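Local coordinates for tRNA (cytosine(72)-C(5))-methyltransferase (Pyrococcus horikoshii, PDB 5ZVE), which methylates the C5 position of cytosine 72 in several tRNAs, with S-adenosyl-L-methionine as the methyl donor, at residues 299-304 and 320-325; 332-337 and 373-378. One frame throughout, in Å; residues are numbered along the deposited sequence.

Contact 1 (299-304 and 320-325). With SAH (S-adenosyl-L-homocysteine), chain C.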
loop_
_atom_site.group_PDB
_atom_site.type_symbol
_atom_site.label_atom_id
_atom_site.label_comp_id
_atom_site.label_asym_id
_atom_site.label_seq_id
_atom_site.Cartn_x
_atom_site.Cartn_y
_atom_site.Cartn_z
ATOM N N ARG A 299 -2.070 -7.851 19.015
ATOM C CA ARG A 299 -1.867 -9.129 19.692
ATOM C C ARG A 299 -1.601 -10.218 18.659
ATOM O O ARG A 299 -0.768 -11.100 18.865
ATOM C CB ARG A 299 -3.081 -9.477 20.564
ATOM C CG ARG A 299 -2.923 -10.742 21.405
ATOM C CD ARG A 299 -4.024 -10.862 22.466
ATOM N NE ARG A 299 -5.363 -10.864 21.880
ATOM C CZ ARG A 299 -6.222 -9.851 21.963
ATOM N NH1 ARG A 299 -5.886 -8.746 22.617
ATOM N NH2 ARG A 299 -7.417 -9.943 21.393
ATOM N N TYR A 300 -2.287 -10.118 17.528
ATOM C CA TYR A 300 -2.123 -11.068 16.435
ATOM C C TYR A 300 -0.710 -10.996 15.841
ATOM O O TYR A 300 -0.130 -12.014 15.473
ATOM C CB TYR A 300 -3.184 -10.797 15.364
ATOM C CG TYR A 300 -3.162 -11.709 14.158
ATOM C CD1 TYR A 300 -3.331 -13.081 14.294
ATOM C CD2 TYR A 300 -3.009 -11.191 12.876
ATOM C CE1 TYR A 300 -3.329 -13.917 13.191
ATOM C CE2 TYR A 300 -3.006 -12.018 11.765
ATOM C CZ TYR A 300 -3.165 -13.379 11.928
ATOM O OH TYR A 300 -3.164 -14.210 10.829
ATOM N N GLN A 301 -0.152 -9.791 15.771
ATOM C CA GLN A 301 1.176 -9.593 15.189
ATOM C C GLN A 301 2.290 -10.177 16.062
ATOM O O GLN A 301 3.314 -10.628 15.551
ATOM C CB GLN A 301 1.431 -8.105 14.950
ATOM C CG GLN A 301 0.526 -7.488 13.887
ATOM C CD GLN A 301 0.474 -5.985 13.990
ATOM O OE1 GLN A 301 0.831 -5.416 15.020
ATOM N NE2 GLN A 301 0.012 -5.328 12.930
ATOM N N ARG A 302 2.082 -10.167 17.378
ATOM C CA ARG A 302 3.071 -10.681 18.320
ATOM C C ARG A 302 3.379 -12.149 18.075
ATOM O O ARG A 302 4.500 -12.599 18.295
ATOM C CB ARG A 302 2.610 -10.477 19.762
ATOM C CG ARG A 302 2.789 -9.053 20.250
ATOM C CD ARG A 302 2.200 -8.840 21.633
ATOM N NE ARG A 302 1.961 -7.421 21.873
ATOM C CZ ARG A 302 0.758 -6.892 22.064
ATOM N NH1 ARG A 302 -0.316 -7.669 22.073
ATOM N NH2 ARG A 302 0.630 -5.587 22.267
ATOM N N ALA A 303 2.378 -12.895 17.627
ATOM C CA ALA A 303 2.579 -14.291 17.275
ATOM C C ALA A 303 3.579 -14.431 16.130
ATOM O O ALA A 303 4.468 -15.284 16.183
ATOM C CB ALA A 303 1.249 -14.938 16.918
ATOM N N PHE A 304 3.439 -13.585 15.106
ATOM C CA PHE A 304 4.391 -13.538 13.993
ATOM C C PHE A 304 5.797 -13.175 14.459
ATOM O O PHE A 304 6.785 -13.826 14.106
ATOM C CB PHE A 304 3.952 -12.512 12.941
ATOM C CG PHE A 304 2.695 -12.873 12.207
ATOM C CD1 PHE A 304 1.457 -12.736 12.815
ATOM C CD2 PHE A 304 2.745 -13.311 10.894
ATOM C CE1 PHE A 304 0.293 -13.057 12.134
ATOM C CE2 PHE A 304 1.584 -13.629 10.206
ATOM C CZ PHE A 304 0.360 -13.501 10.826
ATOM N N TYR A 320 10.615 -5.206 10.537
ATOM C CA TYR A 320 9.186 -5.191 10.794
ATOM C C TYR A 320 8.568 -3.933 10.203
ATOM O O TYR A 320 9.048 -2.828 10.448
ATOM C CB TYR A 320 8.934 -5.273 12.301
ATOM C CG TYR A 320 7.492 -5.211 12.744
ATOM C CD1 TYR A 320 6.700 -6.356 12.774
ATOM C CD2 TYR A 320 6.935 -4.017 13.190
ATOM C CE1 TYR A 320 5.382 -6.307 13.210
ATOM C CE2 TYR A 320 5.620 -3.959 13.624
ATOM C CZ TYR A 320 4.848 -5.109 13.635
ATOM O OH TYR A 320 3.537 -5.055 14.066
ATOM N N SER A 321 7.521 -4.100 9.404
ATOM C CA SER A 321 6.841 -2.947 8.831
ATOM C C SER A 321 5.326 -3.107 8.843
ATOM O O SER A 321 4.799 -4.214 8.730
ATOM C CB SER A 321 7.331 -2.684 7.399
ATOM O OG SER A 321 7.002 -3.748 6.522
ATOM N N THR A 322 4.632 -1.985 8.986
ATOM C CA THR A 322 3.181 -1.947 8.846
ATOM C C THR A 322 2.757 -0.719 8.054
ATOM O O THR A 322 3.505 0.256 7.960
ATOM C CB THR A 322 2.459 -1.914 10.213
ATOM O OG1 THR A 322 2.587 -0.604 10.782
ATOM C CG2 THR A 322 3.034 -2.946 11.182
ATOM N N CYS A 323 1.558 -0.774 7.485
ATOM C CA CYS A 323 0.938 0.403 6.887
ATOM C C CYS A 323 -0.140 0.943 7.818
ATOM O O CYS A 323 -1.246 1.259 7.388
ATOM C CB CYS A 323 0.354 0.074 5.507
ATOM S SG CYS A 323 -0.954 -1.187 5.499
ATOM N N THR A 324 0.193 1.054 9.100
ATOM C CA THR A 324 -0.752 1.549 10.085
ATOM C C THR A 324 -0.101 2.588 10.988
ATOM O O THR A 324 1.120 2.654 11.097
ATOM C CB THR A 324 -1.325 0.404 10.943
ATOM O OG1 THR A 324 -2.547 0.829 11.554
ATOM C CG2 THR A 324 -0.336 -0.020 12.021
ATOM N N LEU A 325 -0.926 3.408 11.624
ATOM C CA LEU A 325 -0.433 4.502 12.448
ATOM C C LEU A 325 -0.391 4.193 13.946
ATOM O O LEU A 325 0.267 4.906 14.704
ATOM C CB LEU A 325 -1.304 5.734 12.220
ATOM C CG LEU A 325 -1.311 6.270 10.789
ATOM C CD1 LEU A 325 -2.516 7.170 10.578
ATOM C CD2 LEU A 325 -0.024 7.021 10.525
HETATM N N SAH C . 4.279 -7.860 2.067
HETATM C CA SAH C . 3.270 -7.886 1.014
HETATM C CB SAH C . 1.893 -7.501 1.554
HETATM C CG SAH C . 1.542 -8.032 2.946
HETATM S SD SAH C . -0.230 -7.859 3.272
HETATM C C SAH C . 3.647 -7.026 -0.195
HETATM O O SAH C . 4.565 -6.207 -0.141
HETATM O OXT SAH C . 3.044 -7.132 -1.262
HETATM C "C5'" SAH C . -0.214 -9.038 4.654
HETATM C "C4'" SAH C . -0.324 -10.501 4.233
HETATM O "O4'" SAH C . -0.278 -11.333 5.375
HETATM C "C3'" SAH C . -1.615 -10.857 3.506
HETATM O "O3'" SAH C . -1.306 -11.257 2.192
HETATM C "C2'" SAH C . -2.189 -12.049 4.248
HETATM O "O2'" SAH C . -2.524 -13.072 3.343
HETATM C "C1'" SAH C . -1.032 -12.500 5.115
HETATM N N9 SAH C . -1.439 -13.178 6.365
HETATM C C8 SAH C . -2.440 -12.838 7.239
HETATM N N7 SAH C . -2.450 -13.735 8.254
HETATM C C5 SAH C . -1.471 -14.643 8.040
HETATM C C6 SAH C . -1.045 -15.759 8.751
HETATM N N6 SAH C . -1.638 -16.113 9.889
HETATM N N1 SAH C . 0.009 -16.505 8.268
HETATM C C2 SAH C . 0.633 -16.145 7.088
HETATM N N3 SAH C . 0.204 -15.038 6.387
HETATM C C4 SAH C . -0.831 -14.300 6.858
#
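With CG of Gln301 anti to its carbonyl carbon (chi1 -66°) and the chain extended beyond, the amide is carried across to Tyr320, whose own CG lies anti to the backbone N and sends the ring out from the strand to meet it. The two side chains cross nearly at right angles, amide and ring planes 86° apart. Gln301 OE1 sits 2.9 Å from Tyr320 OH, at the edge of the ring, but the angle is too poor for a hydrogen bond. Both groups have partners elsewhere: Tyr320 OH bonds to Glu329 O and Gln301 NE2 to Pro275 O. Thr322 adds only a loose touch, its CG2 4.2 Å from Gln301 NE2.

Tyr300, an S-adenosyl-L-methionine-binding residue, lines the SAH pocket together with Phe304. SAH N6 donates to Tyr300 OH at 2.6 Å with an N-H...O angle of 156°, while the Phe304 ring points its edge onto the face of the adenine, CZ 3.4 Å from SAH C6. Phe304 CE1 also lies over one face of the Tyr300 ring. A phenylalanine in place of Tyr300 would probably leave the adenine amino group without this acceptor and hold the base less firmly.

Helix 291-310 thus packs against strand 316-322 of the Rossmann-like sheet, which runs between strands 267-273 (parallel) and 374-381 (antiparallel) and leads into Cys323, the predicted nucleophile.

Contact 2 (332-337 and 373-378)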
loop_
_atom_site.group_PDB
_atom_site.type_symbol
_atom_site.label_atom_id
_atom_site.label_comp_id
_atom_site.label_asym_id
_atom_site.label_seq_id
_atom_site.Cartn_x
_atom_site.Cartn_y
_atom_site.Cartn_z
ATOM N N GLY A 332 4.796 -0.151 20.266
ATOM C CA GLY A 332 4.415 -1.085 21.309
ATOM C C GLY A 332 4.914 -2.495 21.052
ATOM O O GLY A 332 5.399 -3.162 21.960
ATOM N N ASN A 333 4.811 -2.945 19.805
ATOM C CA ASN A 333 5.274 -4.280 19.446
ATOM C C ASN A 333 6.787 -4.356 19.278
ATOM O O ASN A 333 7.368 -5.444 19.310
ATOM C CB ASN A 333 4.590 -4.764 18.169
ATOM C CG ASN A 333 3.344 -5.572 18.454
ATOM O OD1 ASN A 333 3.090 -5.946 19.598
ATOM N ND2 ASN A 333 2.568 -5.860 17.416
ATOM N N VAL A 334 7.436 -3.211 19.089
ATOM C CA VAL A 334 8.886 -3.234 19.053
ATOM C C VAL A 334 9.458 -3.397 20.464
ATOM O O VAL A 334 10.433 -4.120 20.658
ATOM C CB VAL A 334 9.479 -1.989 18.408
ATOM C CG1 VAL A 334 10.985 -2.156 18.324
ATOM C CG2 VAL A 334 8.911 -1.801 17.009
ATOM N N LYS A 335 8.851 -2.728 21.441
ATOM C CA LYS A 335 9.215 -2.928 22.845
ATOM C C LYS A 335 9.136 -4.401 23.241
ATOM O O LYS A 335 10.003 -4.907 23.951
ATOM C CB LYS A 335 8.321 -2.093 23.763
ATOM C CG LYS A 335 8.611 -0.611 23.718
ATOM C CD LYS A 335 7.735 0.136 24.696
ATOM C CE LYS A 335 8.090 1.608 24.731
ATOM N NZ LYS A 335 7.339 2.324 25.802
ATOM N N PHE A 336 8.087 -5.076 22.780
ATOM C CA PHE A 336 7.973 -6.525 22.913
ATOM C C PHE A 336 9.232 -7.235 22.394
ATOM O O PHE A 336 9.794 -8.095 23.071
ATOM C CB PHE A 336 6.729 -7.018 22.169
ATOM C CG PHE A 336 6.602 -8.516 22.100
ATOM C CD1 PHE A 336 6.357 -9.260 23.243
ATOM C CD2 PHE A 336 6.690 -9.177 20.886
ATOM C CE1 PHE A 336 6.227 -10.637 23.178
ATOM C CE2 PHE A 336 6.561 -10.555 20.815
ATOM C CZ PHE A 336 6.328 -11.284 21.964
ATOM N N MET A 337 9.681 -6.852 21.202
ATOM C CA MET A 337 10.866 -7.449 20.593
ATOM C C MET A 337 12.122 -7.181 21.411
ATOM O O MET A 337 13.010 -8.032 21.520
ATOM C CB MET A 337 11.060 -6.923 19.166
ATOM C CG MET A 337 9.882 -7.173 18.249
ATOM S SD MET A 337 10.152 -6.758 16.503
ATOM C CE MET A 337 10.414 -5.006 16.556
ATOM N N GLY A 373 0.548 6.408 5.526
ATOM C CA GLY A 373 1.040 6.257 6.880
ATOM C C GLY A 373 1.751 4.924 6.960
ATOM O O GLY A 373 1.263 3.924 6.433
ATOM N N PHE A 374 2.907 4.893 7.610
ATOM C CA PHE A 374 3.753 3.713 7.538
ATOM C C PHE A 374 4.706 3.639 8.714
ATOM O O PHE A 374 4.929 4.628 9.412
ATOM C CB PHE A 374 4.537 3.716 6.225
ATOM C CG PHE A 374 4.800 2.346 5.666
ATOM C CD1 PHE A 374 3.851 1.714 4.876
ATOM C CD2 PHE A 374 6.003 1.702 5.909
ATOM C CE1 PHE A 374 4.093 0.463 4.346
ATOM C CE2 PHE A 374 6.248 0.450 5.383
ATOM C CZ PHE A 374 5.292 -0.171 4.603
ATOM N N PHE A 375 5.270 2.458 8.926
ATOM C CA PHE A 375 6.159 2.234 10.054
ATOM C C PHE A 375 7.204 1.186 9.702
ATOM O O PHE A 375 6.882 0.155 9.118
ATOM C CB PHE A 375 5.353 1.801 11.285
ATOM C CG PHE A 375 6.198 1.519 12.492
ATOM C CD1 PHE A 375 6.636 2.554 13.303
ATOM C CD2 PHE A 375 6.551 0.219 12.819
ATOM C CE1 PHE A 375 7.422 2.298 14.414
ATOM C CE2 PHE A 375 7.329 -0.046 13.931
ATOM C CZ PHE A 375 7.765 0.994 14.731
ATOM N N ILE A 376 8.457 1.455 10.055
ATOM C CA ILE A 376 9.554 0.533 9.770
ATOM C C ILE A 376 10.484 0.397 10.970
ATOM O O ILE A 376 11.003 1.391 11.477
ATOM C CB ILE A 376 10.409 0.990 8.559
ATOM C CG1 ILE A 376 9.539 1.327 7.346
ATOM C CG2 ILE A 376 11.441 -0.072 8.201
ATOM C CD1 ILE A 376 10.357 1.824 6.139
ATOM N N ALA A 377 10.691 -0.836 11.419
ATOM C CA ALA A 377 11.659 -1.118 12.471
ATOM C C ALA A 377 12.692 -2.128 11.986
ATOM O O ALA A 377 12.342 -3.132 11.368
ATOM C CB ALA A 377 10.952 -1.637 13.723
ATOM N N LYS A 378 13.962 -1.870 12.283
ATOM C CA LYS A 378 15.029 -2.798 11.925
ATOM C C LYS A 378 15.745 -3.287 13.168
ATOM O O LYS A 378 16.286 -2.484 13.930
ATOM C CB LYS A 378 16.040 -2.144 10.986
ATOM C CG LYS A 378 17.175 -3.071 10.584
ATOM C CD LYS A 378 18.358 -2.290 10.055
ATOM C CE LYS A 378 19.408 -3.221 9.488
ATOM N NZ LYS A 378 20.623 -2.482 9.065
#
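Val334 does most of the work here, reaching from helix 331-339 onto strand 374-381 with a single methyl. Its CG2 lies 3.8 Å from CZ of Phe375 and 3.9 Å from CB of Ala377, so one branch touches both residues. The methyl comes in at the edge of the Phe375 ring, near its plane, rather than over a face. Phe375 presents that edge because its CG is anti to the backbone N (chi1 179°), which swings the ring out toward the helix.

Packing slackens one turn further along. Met337 CE approaches Ala377 CB only to 4.4 Å, and Met337 also leans on Leu318 and Ile305. Lys335 is exposed and touches nothing of the strand, with a weak hydrogen bond from its NZ to Tyr327 OH.

Helix 331-339 follows strand 316-322 in the chain and covers the face of the Rossmann-like methyltransferase sheet at strand 374-381, the antiparallel neighbour of 316-322. The axes of segments 332-337 and 374-378 are 11° apart in direction and 10.3 Å apart at closest approach. Val334 CA and Ala377 CA are 7.4 Å apart, and the small alanine probably allows the close approach there. Because methyls, a thioether end and a ring edge make up the whole interface, what holds helix to sheet is dispersion and the burial of apolar surface, with fit mattering more than the direction of any bond.

Both contacts are buried, and each seats a helix on the same methyltransferase sheet: contact 1 through strand 316-322, contact 2 through its antiparallel neighbour 374-381. The strands are joined by probable backbone hydrogen bonds, Tyr320 O to Ala377 N at 2.8 Å and Thr322 O to Phe375 N at 3.0 Å. The helices meet too, for Arg302 and Gln301 of contact 1 lie beside Asn333 of contact 2, and Phe336 packs on Arg302. Chemistry follows position. Contact 1, next to SAH and the predicted nucleophile, is rich in polar groups, whereas contact 2, with Phe375 about 13 Å from SAH, is apolar where its segments touch.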